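Prolyl-ACP dehydrogenase (Oscillatoria sp., PDB 4IRN) oxidises the prolyl group carried by an acyl carrier protein, an FAD-dependent step in the biosynthesis of the cyanotoxin anatoxin-a. Local coordinates at residues A319-E324 against I372-A377; G289-L294 against S361-Q366; G281-A286 against M355-I360. All blocks are in the same frame, centred on the assembly; numbering follows the deposited sequence.

Interaction 1 of 3, residues A319-E324 against I372-A377; sequences ANKLVE and IEIHGA. With FAD (flavin-adenine dinucleotide), chain J.
Lys-321 reaches across from helix 316-344 and sets its ammonium against the carboxylate of Glu-373, the salt bridge between the two segments. NZ is 2.5 Å from OE1 of Glu-373, at the anti side of that oxygen and 34° out of the carboxylate plane, so the bond is offset from the flat of the group. The lysine chain runs nearly extended until its last torsion bends it (chi4 -39°), swinging NZ onto the acid, and the two side chains cross at about a right angle. The other carboxylate oxygen of Glu-373, OE2, is taken by Lys-397 of a third subunit; one carboxylate thus answers two lysines from different chains. A weak, long ion pair also links Lys-321 to Glu-404 of that third subunit.

Beside the ion pair the contact is apolar. Ile-374 slides past the lysine stem in the opposite direction, its CD1 3.8 Å from CB of Lys-321, and the same methyl lies 3.8 Å from CD2 of Leu-322. This is the C-terminal all-helical domain of the acyl-CoA dehydrogenase fold, where the end of helix 350-375 meets the FAD. Positive phi at Gly-376 ends the helix, and the CA of this glycine packs against the phosphate that carries FAD O1P. The turn presents the backbone N of Ala-377 to that same O1P at 3.0 Å, a hydrogen bond with an N-H...O angle of 152°. The carbonyl O of Glu-373 accepts the N-H of Gly-376 and comes close to the ribose oxygen O3B of FAD. Other hydrogen bonds to the cofactor come from a third subunit, among them those of Ser-169 and Thr-195.

Interaction 2 of 3, residues G289-L294 against S361-Q366; sequences GTMERL and SEAWVQ
The indole of Trp-364 extends along one flank of the helix pair and receives two side chains of helix 285-304 at a slant, neither squarely over a face nor at an edge. Thr-290 touches it through its methyl: CG2 is 3.6 Å from NE1 and also reaches the six-membered ring near CZ2. Its chi1 of -54° sets OG1 beside the backbone N, bonded to Ala-286 O of its own helix, and leaves CG2 anti to that N, facing the indole. Met-291 comes at the pyrrole end, its CG 3.7 Å from CD1 of Trp-364. Its sulfur makes a Met-aromatic contact, with SD 5.2 Å from the centroid of the five-membered ring and 47° off the ring normal.

The two helices run in nearly the same direction, their local axes 10.3 Å apart at an angle of 24°, as neighbours in the helical bundle of the C-terminal acyl-CoA dehydrogenase domain. A bend at the last methionine torsion turns CE along the backbone side of Trp-364 to Ala-363, whose CB it meets at 3.8 Å. The methionine side chain thus touches both Trp-364 and Ala-363. Helix 386-395 adds Ala-393 against Trp-364 and Glu-389 against Thr-290, while Leu-329 of helix 316-344 packs on Met-291.

Interaction 3 of 3, residues G281-A286 against M355-I360; sequences GFILAA and MANLYI
Leu-284 and Ile-360 form the close apolar part of this contact, with CB of the leucine 3.8 Å from CG2 of the isoleucine. The leucine chain continues over the helix backbone, placing CD1 3.8 Å from the carbonyl O of Asn-357. Leu-284 belongs to a type I turn, Phe-282 to Ala-285, that joins helix 268-282 to helix 285-304, and its CB is directed toward helix 350-375.

Packing is sparser between Ile-283 and Asn-357. Ile-283 touches only with its CG2, 3.9 Å from ND2 of Asn-357, while the rest of its chain leads away from helix 350-375. Asn-357, with CG anti to its N (chi1 -157°), extends its amide to the turn; ND2 is satisfied by Arg-280 O, just before the segment, which ties the helix end to helix 350-375. Neither part faces solvent, since all four touching residues are buried.

Around them, Phe-122 of helix 118-138 lies on Ile-283, Val-339 of helix 316-344 on Phe-282, and Ile-410 of helix 403-414 covers Met-355 and Leu-358 on another side of helix 350-375.

In the fold
All three contacts use helix 350-375, met in turn by the turn before helix 285-304 (interaction 3), by that helix itself (interaction 2) and by helix 316-344 (interaction 1). Interactions 2 and 3 adjoin, with centres 11 Å apart and CD1 of Leu-284 3.6 Å from N of Ser-361; interactions 1 and 2 (centres 13 Å apart) do not touch, nor do 1 and 3 (23 Å). Interaction 1 holds FAD directly, at a pocket shared with a third subunit. A different FAD molecule lies about 8 Å from the side chain of Ile-283 and about 10 Å from that of Trp-364; interaction 3 adjoins its pocket through Phe-122, and interaction 2 is packing farther from it.

Interaction 1 of 3, residues A319-E324 against I372-A377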
loop_
_atom_site.group_PDB
_atom_site.type_symbol
_atom_site.label_atom_id
_atom_site.label_comp_id
_atom_site.label_asym_id
_atom_site.label_seq_id
_atom_site.Cartn_x
_atom_site.Cartn_y
_atom_site.Cartn_z
ATOM N N ALA A 319 -1.858 -17.175 -5.067
ATOM C CA ALA A 319 -1.716 -16.864 -6.489
ATOM C C ALA A 319 -1.524 -15.378 -6.780
ATOM O O ALA A 319 -0.876 -15.017 -7.747
ATOM C CB ALA A 319 -2.904 -17.398 -7.249
ATOM N N ASN A 320 -2.064 -14.513 -5.928
ATOM C CA ASN A 320 -1.961 -13.070 -6.113
ATOM C C ASN A 320 -0.563 -12.572 -5.843
ATOM O O ASN A 320 -0.132 -11.626 -6.492
ATOM C CB ASN A 320 -3.005 -12.312 -5.271
ATOM C CG ASN A 320 -3.187 -10.877 -5.684
ATOM O OD1 ASN A 320 -3.135 -10.538 -6.861
ATOM N ND2 ASN A 320 -3.424 -10.008 -4.724
ATOM N N LYS A 321 0.165 -13.241 -4.931
ATOM C CA LYS A 321 1.556 -12.884 -4.608
ATOM C C LYS A 321 2.445 -13.120 -5.819
ATOM O O LYS A 321 3.402 -12.388 -6.037
ATOM C CB LYS A 321 2.086 -13.681 -3.413
ATOM C CG LYS A 321 1.442 -13.315 -2.111
ATOM C CD LYS A 321 1.648 -14.408 -1.081
ATOM C CE LYS A 321 1.196 -14.025 0.306
ATOM N NZ LYS A 321 1.494 -12.617 0.659
ATOM N N LEU A 322 2.092 -14.136 -6.615
ATOM C CA LEU A 322 2.800 -14.460 -7.844
ATOM C C LEU A 322 2.406 -13.545 -9.005
ATOM O O LEU A 322 3.245 -13.214 -9.820
ATOM C CB LEU A 322 2.668 -15.947 -8.193
ATOM C CG LEU A 322 3.282 -16.842 -7.137
ATOM C CD1 LEU A 322 2.622 -18.166 -7.103
ATOM C CD2 LEU A 322 4.768 -16.941 -7.317
ATOM N N VAL A 323 1.159 -13.064 -9.028
ATOM C CA VAL A 323 0.639 -12.086 -9.998
ATOM C C VAL A 323 1.356 -10.744 -9.730
ATOM O O VAL A 323 1.826 -10.109 -10.677
ATOM C CB VAL A 323 -0.913 -11.975 -9.943
ATOM C CG1 VAL A 323 -1.422 -10.878 -10.875
ATOM C CG2 VAL A 323 -1.578 -13.308 -10.290
ATOM N N GLU A 324 1.521 -10.370 -8.437
ATOM C CA GLU A 324 2.237 -9.145 -8.037
ATOM C C GLU A 324 3.729 -9.236 -8.381
ATOM O O GLU A 324 4.316 -8.258 -8.848
ATOM C CB GLU A 324 2.038 -8.828 -6.544
ATOM C CG GLU A 324 0.642 -8.333 -6.185
ATOM C CD GLU A 324 0.207 -6.993 -6.753
ATOM O OE1 GLU A 324 1.076 -6.123 -6.992
ATOM O OE2 GLU A 324 -1.018 -6.798 -6.919
ATOM N N ILE A 372 9.149 -15.660 0.515
ATOM C CA ILE A 372 9.250 -16.240 1.853
ATOM C C ILE A 372 7.825 -16.582 2.357
ATOM O O ILE A 372 7.623 -17.650 2.948
ATOM C CB ILE A 372 10.033 -15.296 2.819
ATOM C CG1 ILE A 372 11.510 -15.142 2.374
ATOM C CG2 ILE A 372 9.941 -15.778 4.294
ATOM C CD1 ILE A 372 12.217 -13.928 2.904
ATOM N N GLU A 373 6.845 -15.688 2.086
ATOM C CA GLU A 373 5.444 -15.867 2.482
ATOM C C GLU A 373 4.815 -17.093 1.829
ATOM O O GLU A 373 4.210 -17.891 2.535
ATOM C CB GLU A 373 4.617 -14.613 2.189
ATOM C CG GLU A 373 4.875 -13.463 3.153
ATOM C CD GLU A 373 4.430 -12.097 2.663
ATOM O OE1 GLU A 373 3.746 -12.016 1.615
ATOM O OE2 GLU A 373 4.781 -11.095 3.325
ATOM N N ILE A 374 4.992 -17.259 0.497
ATOM C CA ILE A 374 4.490 -18.399 -0.295
ATOM C C ILE A 374 4.989 -19.743 0.286
ATOM O O ILE A 374 4.209 -20.690 0.378
ATOM C CB ILE A 374 4.843 -18.215 -1.814
ATOM C CG1 ILE A 374 4.051 -17.049 -2.438
ATOM C CG2 ILE A 374 4.651 -19.500 -2.633
ATOM C CD1 ILE A 374 4.723 -16.376 -3.610
ATOM N N HIS A 375 6.276 -19.799 0.697
ATOM C CA HIS A 375 6.914 -20.990 1.278
ATOM C C HIS A 375 6.537 -21.270 2.750
ATOM O O HIS A 375 6.781 -22.375 3.237
ATOM C CB HIS A 375 8.442 -20.936 1.099
ATOM C CG HIS A 375 8.890 -21.101 -0.320
ATOM N ND1 HIS A 375 8.733 -20.090 -1.248
ATOM C CD2 HIS A 375 9.520 -22.140 -0.909
ATOM C CE1 HIS A 375 9.248 -20.551 -2.372
ATOM N NE2 HIS A 375 9.742 -21.774 -2.214
ATOM N N GLY A 376 5.928 -20.289 3.422
ATOM C CA GLY A 376 5.531 -20.409 4.819
ATOM C C GLY A 376 6.732 -20.398 5.743
ATOM O O GLY A 376 7.711 -19.695 5.470
ATOM N N ALA A 377 6.680 -21.193 6.838
ATOM C CA ALA A 377 7.787 -21.302 7.808
ATOM C C ALA A 377 9.049 -21.821 7.136
ATOM O O ALA A 377 10.151 -21.454 7.537
ATOM C CB ALA A 377 7.404 -22.223 8.946
HETATM P PA FAD J . 1.714 -24.144 4.661
HETATM O O1A FAD J . 0.523 -24.917 5.092
HETATM O O2A FAD J . 2.885 -24.905 4.020
HETATM O O5B FAD J . 1.291 -22.921 3.732
HETATM C C5B FAD J . 1.901 -22.709 2.443
HETATM C C4B FAD J . 1.420 -21.343 2.039
HETATM O O4B FAD J . 0.105 -21.444 1.470
HETATM C C3B FAD J . 1.349 -20.361 3.207
HETATM O O3B FAD J . 2.194 -19.248 2.960
HETATM C C2B FAD J . -0.129 -19.969 3.339
HETATM O O2B FAD J . -0.224 -18.557 3.268
HETATM C C1B FAD J . -0.799 -20.553 2.094
HETATM N N9A FAD J . -2.037 -21.275 2.369
HETATM C C8A FAD J . -2.166 -22.559 2.838
HETATM N N7A FAD J . -3.404 -22.934 3.062
HETATM C C5A FAD J . -4.152 -21.815 2.709
HETATM C C6A FAD J . -5.544 -21.560 2.712
HETATM N N6A FAD J . -6.462 -22.418 3.155
HETATM N N1A FAD J . -5.956 -20.348 2.277
HETATM C C2A FAD J . -5.039 -19.464 1.884
HETATM N N3A FAD J . -3.712 -19.591 1.848
HETATM C C4A FAD J . -3.322 -20.793 2.273
HETATM N N1 FAD J . 4.146 -25.469 15.200
HETATM C C2 FAD J . 3.896 -26.245 16.327
HETATM O O2 FAD J . 3.012 -27.099 16.340
HETATM N N3 FAD J . 4.652 -26.078 17.466
HETATM C C4 FAD J . 5.674 -25.173 17.617
HETATM O O4 FAD J . 6.284 -25.108 18.683
HETATM C C4X FAD J . 5.947 -24.353 16.426
HETATM N N5 FAD J . 6.936 -23.486 16.482
HETATM C C5X FAD J . 7.215 -22.744 15.336
HETATM C C6 FAD J . 8.251 -21.810 15.388
HETATM C C7 FAD J . 8.584 -21.029 14.288
HETATM C C7M FAD J . 9.679 -19.997 14.412
HETATM C C8 FAD J . 7.866 -21.195 13.082
HETATM C C8M FAD J . 8.192 -20.383 11.853
HETATM C C9 FAD J . 6.835 -22.127 13.027
HETATM C C9A FAD J . 6.488 -22.905 14.133
HETATM N N10 FAD J . 5.436 -23.861 14.114
HETATM C C10 FAD J . 5.133 -24.579 15.243
HETATM C "C1'" FAD J . 4.729 -24.117 12.842
HETATM C "C2'" FAD J . 3.978 -22.873 12.389
HETATM O "O2'" FAD J . 2.746 -22.744 13.095
HETATM C "C3'" FAD J . 3.773 -22.879 10.874
HETATM O "O3'" FAD J . 4.534 -21.849 10.244
HETATM C "C4'" FAD J . 2.314 -22.818 10.420
HETATM O "O4'" FAD J . 1.708 -24.018 10.901
HETATM C "C5'" FAD J . 2.203 -22.737 8.911
HETATM O "O5'" FAD J . 3.150 -23.725 8.451
HETATM P P FAD J . 3.442 -23.917 6.934
HETATM O O1P FAD J . 4.237 -22.820 6.346
HETATM O O2P FAD J . 3.852 -25.376 6.999
HETATM O O3P FAD J . 2.069 -23.752 6.134
#

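Interaction 2 of 3, residues G289-L294 against S361-Q366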
loop_
_atom_site.group_PDB
_atom_site.type_symbol
_atom_site.label_atom_id
_atom_site.label_comp_id
_atom_site.label_asym_id
_atom_site.label_seq_id
_atom_site.Cartn_x
_atom_site.Cartn_y
_atom_site.Cartn_z
ATOM N N GLY A 289 17.135 -10.202 -12.769
ATOM C CA GLY A 289 17.391 -11.616 -13.041
ATOM C C GLY A 289 17.084 -12.490 -11.845
ATOM O O GLY A 289 16.476 -13.555 -11.994
ATOM N N THR A 290 17.473 -12.014 -10.638
ATOM C CA THR A 290 17.223 -12.655 -9.342
ATOM C C THR A 290 15.705 -12.737 -9.105
ATOM O O THR A 290 15.211 -13.770 -8.650
ATOM C CB THR A 290 17.936 -11.870 -8.227
ATOM O OG1 THR A 290 19.324 -11.743 -8.551
ATOM C CG2 THR A 290 17.765 -12.495 -6.848
ATOM N N MET A 291 14.978 -11.653 -9.450
ATOM C CA MET A 291 13.529 -11.553 -9.335
ATOM C C MET A 291 12.848 -12.590 -10.227
ATOM O O MET A 291 11.848 -13.184 -9.807
ATOM C CB MET A 291 13.057 -10.140 -9.701
ATOM C CG MET A 291 13.407 -9.074 -8.659
ATOM S SD MET A 291 13.061 -7.380 -9.202
ATOM C CE MET A 291 11.302 -7.381 -9.115
ATOM N N GLU A 292 13.407 -12.833 -11.441
ATOM C CA GLU A 292 12.908 -13.835 -12.384
ATOM C C GLU A 292 13.109 -15.243 -11.807
ATOM O O GLU A 292 12.209 -16.072 -11.936
ATOM C CB GLU A 292 13.597 -13.703 -13.754
ATOM C CG GLU A 292 12.875 -14.415 -14.889
ATOM C CD GLU A 292 13.490 -14.251 -16.267
ATOM O OE1 GLU A 292 13.604 -13.095 -16.738
ATOM O OE2 GLU A 292 13.831 -15.284 -16.889
ATOM N N ARG A 293 14.271 -15.496 -11.151
ATOM C CA ARG A 293 14.581 -16.787 -10.526
ATOM C C ARG A 293 13.622 -17.104 -9.376
ATOM O O ARG A 293 13.094 -18.217 -9.330
ATOM C CB ARG A 293 16.054 -16.887 -10.068
ATOM C CG ARG A 293 16.414 -18.275 -9.488
ATOM C CD ARG A 293 17.865 -18.431 -9.088
ATOM N NE ARG A 293 18.214 -17.612 -7.933
ATOM C CZ ARG A 293 19.000 -16.545 -7.983
ATOM N NH1 ARG A 293 19.540 -16.163 -9.133
ATOM N NH2 ARG A 293 19.258 -15.853 -6.884
ATOM N N LEU A 294 13.379 -16.135 -8.487
ATOM C CA LEU A 294 12.457 -16.288 -7.353
ATOM C C LEU A 294 11.011 -16.461 -7.767
ATOM O O LEU A 294 10.271 -17.123 -7.064
ATOM C CB LEU A 294 12.576 -15.137 -6.342
ATOM C CG LEU A 294 13.970 -14.777 -5.789
ATOM C CD1 LEU A 294 13.876 -13.546 -4.919
ATOM C CD2 LEU A 294 14.612 -15.942 -5.039
ATOM N N SER A 361 14.701 -1.425 -6.549
ATOM C CA SER A 361 15.148 -1.712 -5.194
ATOM C C SER A 361 13.996 -2.098 -4.301
ATOM O O SER A 361 14.119 -3.053 -3.524
ATOM C CB SER A 361 15.893 -0.518 -4.610
ATOM O OG SER A 361 15.067 0.628 -4.556
ATOM N N GLU A 362 12.870 -1.383 -4.427
ATOM C CA GLU A 362 11.663 -1.641 -3.644
ATOM C C GLU A 362 10.907 -2.862 -4.139
ATOM O O GLU A 362 10.346 -3.597 -3.332
ATOM C CB GLU A 362 10.749 -0.424 -3.613
ATOM C CG GLU A 362 11.273 0.702 -2.742
ATOM C CD GLU A 362 10.527 2.022 -2.850
ATOM O OE1 GLU A 362 9.519 2.124 -3.591
ATOM O OE2 GLU A 362 10.942 2.958 -2.134
ATOM N N ALA A 363 10.877 -3.060 -5.466
ATOM C CA ALA A 363 10.253 -4.197 -6.121
ATOM C C ALA A 363 10.953 -5.496 -5.685
ATOM O O ALA A 363 10.280 -6.488 -5.376
ATOM C CB ALA A 363 10.352 -4.031 -7.628
ATOM N N TRP A 364 12.300 -5.461 -5.616
ATOM C CA TRP A 364 13.136 -6.577 -5.203
ATOM C C TRP A 364 12.861 -7.014 -3.761
ATOM O O TRP A 364 12.685 -8.205 -3.524
ATOM C CB TRP A 364 14.628 -6.251 -5.406
ATOM C CG TRP A 364 15.553 -7.437 -5.326
ATOM C CD1 TRP A 364 15.217 -8.762 -5.422
ATOM C CD2 TRP A 364 16.974 -7.395 -5.165
ATOM N NE1 TRP A 364 16.338 -9.546 -5.296
ATOM C CE2 TRP A 364 17.432 -8.736 -5.144
ATOM C CE3 TRP A 364 17.907 -6.354 -5.008
ATOM C CZ2 TRP A 364 18.784 -9.062 -4.992
ATOM C CZ3 TRP A 364 19.249 -6.677 -4.864
ATOM C CH2 TRP A 364 19.677 -8.015 -4.869
ATOM N N VAL A 365 12.808 -6.055 -2.820
ATOM C CA VAL A 365 12.562 -6.303 -1.392
ATOM C C VAL A 365 11.192 -6.941 -1.194
ATOM O O VAL A 365 11.075 -7.952 -0.510
ATOM C CB VAL A 365 12.747 -5.000 -0.555
ATOM C CG1 VAL A 365 12.163 -5.132 0.845
ATOM C CG2 VAL A 365 14.214 -4.596 -0.481
ATOM N N GLN A 366 10.175 -6.363 -1.838
ATOM C CA GLN A 366 8.791 -6.799 -1.792
ATOM C C GLN A 366 8.602 -8.202 -2.334
ATOM O O GLN A 366 7.934 -9.004 -1.681
ATOM C CB GLN A 366 7.883 -5.770 -2.485
ATOM C CG GLN A 366 6.388 -5.930 -2.203
ATOM C CD GLN A 366 6.004 -6.005 -0.752
ATOM O OE1 GLN A 366 6.300 -5.103 0.041
ATOM N NE2 GLN A 366 5.295 -7.074 -0.396
#

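Interaction 3 of 3, residues G281-A286 against M355-I360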
loop_
_atom_site.group_PDB
_atom_site.type_symbol
_atom_site.label_atom_id
_atom_site.label_comp_id
_atom_site.label_asym_id
_atom_site.label_seq_id
_atom_site.Cartn_x
_atom_site.Cartn_y
_atom_site.Cartn_z
ATOM N N GLY A 281 21.179 3.242 -12.681
ATOM C CA GLY A 281 20.527 2.547 -13.778
ATOM C C GLY A 281 20.964 1.119 -14.035
ATOM O O GLY A 281 20.184 0.345 -14.593
ATOM N N PHE A 282 22.218 0.750 -13.669
ATOM C CA PHE A 282 22.748 -0.575 -13.986
ATOM C C PHE A 282 23.206 -1.495 -12.854
ATOM O O PHE A 282 23.422 -2.684 -13.107
ATOM C CB PHE A 282 23.767 -0.482 -15.134
ATOM C CG PHE A 282 23.194 0.240 -16.332
ATOM C CD1 PHE A 282 22.248 -0.369 -17.143
ATOM C CD2 PHE A 282 23.542 1.557 -16.602
ATOM C CE1 PHE A 282 21.674 0.318 -18.202
ATOM C CE2 PHE A 282 22.970 2.239 -17.669
ATOM C CZ PHE A 282 22.038 1.615 -18.457
ATOM N N ILE A 283 23.336 -0.977 -11.617
ATOM C CA ILE A 283 23.727 -1.795 -10.461
ATOM C C ILE A 283 22.657 -2.866 -10.137
ATOM O O ILE A 283 22.994 -3.924 -9.606
ATOM C CB ILE A 283 24.123 -0.924 -9.227
ATOM C CG1 ILE A 283 25.069 -1.669 -8.273
ATOM C CG2 ILE A 283 22.905 -0.334 -8.483
ATOM C CD1 ILE A 283 26.202 -0.814 -7.723
ATOM N N LEU A 284 21.385 -2.589 -10.486
ATOM C CA LEU A 284 20.243 -3.462 -10.218
ATOM C C LEU A 284 19.757 -4.249 -11.438
ATOM O O LEU A 284 18.688 -4.859 -11.383
ATOM C CB LEU A 284 19.095 -2.657 -9.560
ATOM C CG LEU A 284 19.336 -2.106 -8.144
ATOM C CD1 LEU A 284 18.111 -1.370 -7.640
ATOM C CD2 LEU A 284 19.706 -3.211 -7.170
ATOM N N ALA A 285 20.551 -4.258 -12.529
ATOM C CA ALA A 285 20.235 -4.990 -13.755
ATOM C C ALA A 285 20.156 -6.487 -13.452
ATOM O O ALA A 285 19.228 -7.160 -13.911
ATOM C CB ALA A 285 21.292 -4.721 -14.814
ATOM N N ALA A 286 21.104 -6.991 -12.636
ATOM C CA ALA A 286 21.172 -8.392 -12.228
ATOM C C ALA A 286 20.079 -8.763 -11.230
ATOM O O ALA A 286 19.647 -9.914 -11.219
ATOM C CB ALA A 286 22.530 -8.697 -11.659
ATOM N N MET A 355 14.623 6.749 -11.312
ATOM C CA MET A 355 13.320 6.074 -11.350
ATOM C C MET A 355 13.513 4.554 -11.335
ATOM O O MET A 355 12.773 3.850 -10.638
ATOM C CB MET A 355 12.526 6.487 -12.594
ATOM C CG MET A 355 11.995 7.900 -12.526
ATOM S SD MET A 355 11.030 8.362 -13.976
ATOM C CE MET A 355 9.501 7.700 -13.543
ATOM N N ALA A 356 14.527 4.062 -12.088
ATOM C CA ALA A 356 14.877 2.649 -12.172
ATOM C C ALA A 356 15.363 2.132 -10.818
ATOM O O ALA A 356 14.841 1.132 -10.330
ATOM C CB ALA A 356 15.941 2.433 -13.236
ATOM N N ASN A 357 16.303 2.847 -10.193
ATOM C CA ASN A 357 16.857 2.493 -8.898
ATOM C C ASN A 357 15.786 2.464 -7.817
ATOM O O ASN A 357 15.711 1.503 -7.055
ATOM C CB ASN A 357 17.964 3.456 -8.527
ATOM C CG ASN A 357 18.918 2.881 -7.529
ATOM O OD1 ASN A 357 18.770 3.062 -6.326
ATOM N ND2 ASN A 357 19.914 2.168 -8.012
ATOM N N LEU A 358 14.937 3.501 -7.776
ATOM C CA LEU A 358 13.853 3.630 -6.803
ATOM C C LEU A 358 12.837 2.492 -6.962
ATOM O O LEU A 358 12.484 1.852 -5.968
ATOM C CB LEU A 358 13.180 5.025 -6.887
ATOM C CG LEU A 358 11.848 5.264 -6.140
ATOM C CD1 LEU A 358 12.040 5.315 -4.638
ATOM C CD2 LEU A 358 11.221 6.556 -6.577
ATOM N N TYR A 359 12.399 2.215 -8.211
ATOM C CA TYR A 359 11.440 1.153 -8.479
ATOM C C TYR A 359 11.996 -0.251 -8.204
ATOM O O TYR A 359 11.383 -0.985 -7.439
ATOM C CB TYR A 359 10.838 1.236 -9.900
ATOM C CG TYR A 359 9.712 0.245 -10.080
ATOM C CD1 TYR A 359 8.415 0.560 -9.682
ATOM C CD2 TYR A 359 9.964 -1.052 -10.517
ATOM C CE1 TYR A 359 7.394 -0.383 -9.734
ATOM C CE2 TYR A 359 8.954 -2.013 -10.550
ATOM C CZ TYR A 359 7.666 -1.669 -10.171
ATOM O OH TYR A 359 6.640 -2.578 -10.261
ATOM N N ILE A 360 13.094 -0.632 -8.858
ATOM C CA ILE A 360 13.715 -1.954 -8.760
ATOM C C ILE A 360 14.118 -2.361 -7.343
ATOM O O ILE A 360 13.887 -3.505 -6.974
ATOM C CB ILE A 360 14.824 -2.178 -9.836
ATOM C CG1 ILE A 360 14.258 -1.907 -11.253
ATOM C CG2 ILE A 360 15.432 -3.595 -9.719
ATOM C CD1 ILE A 360 15.243 -1.821 -12.377
#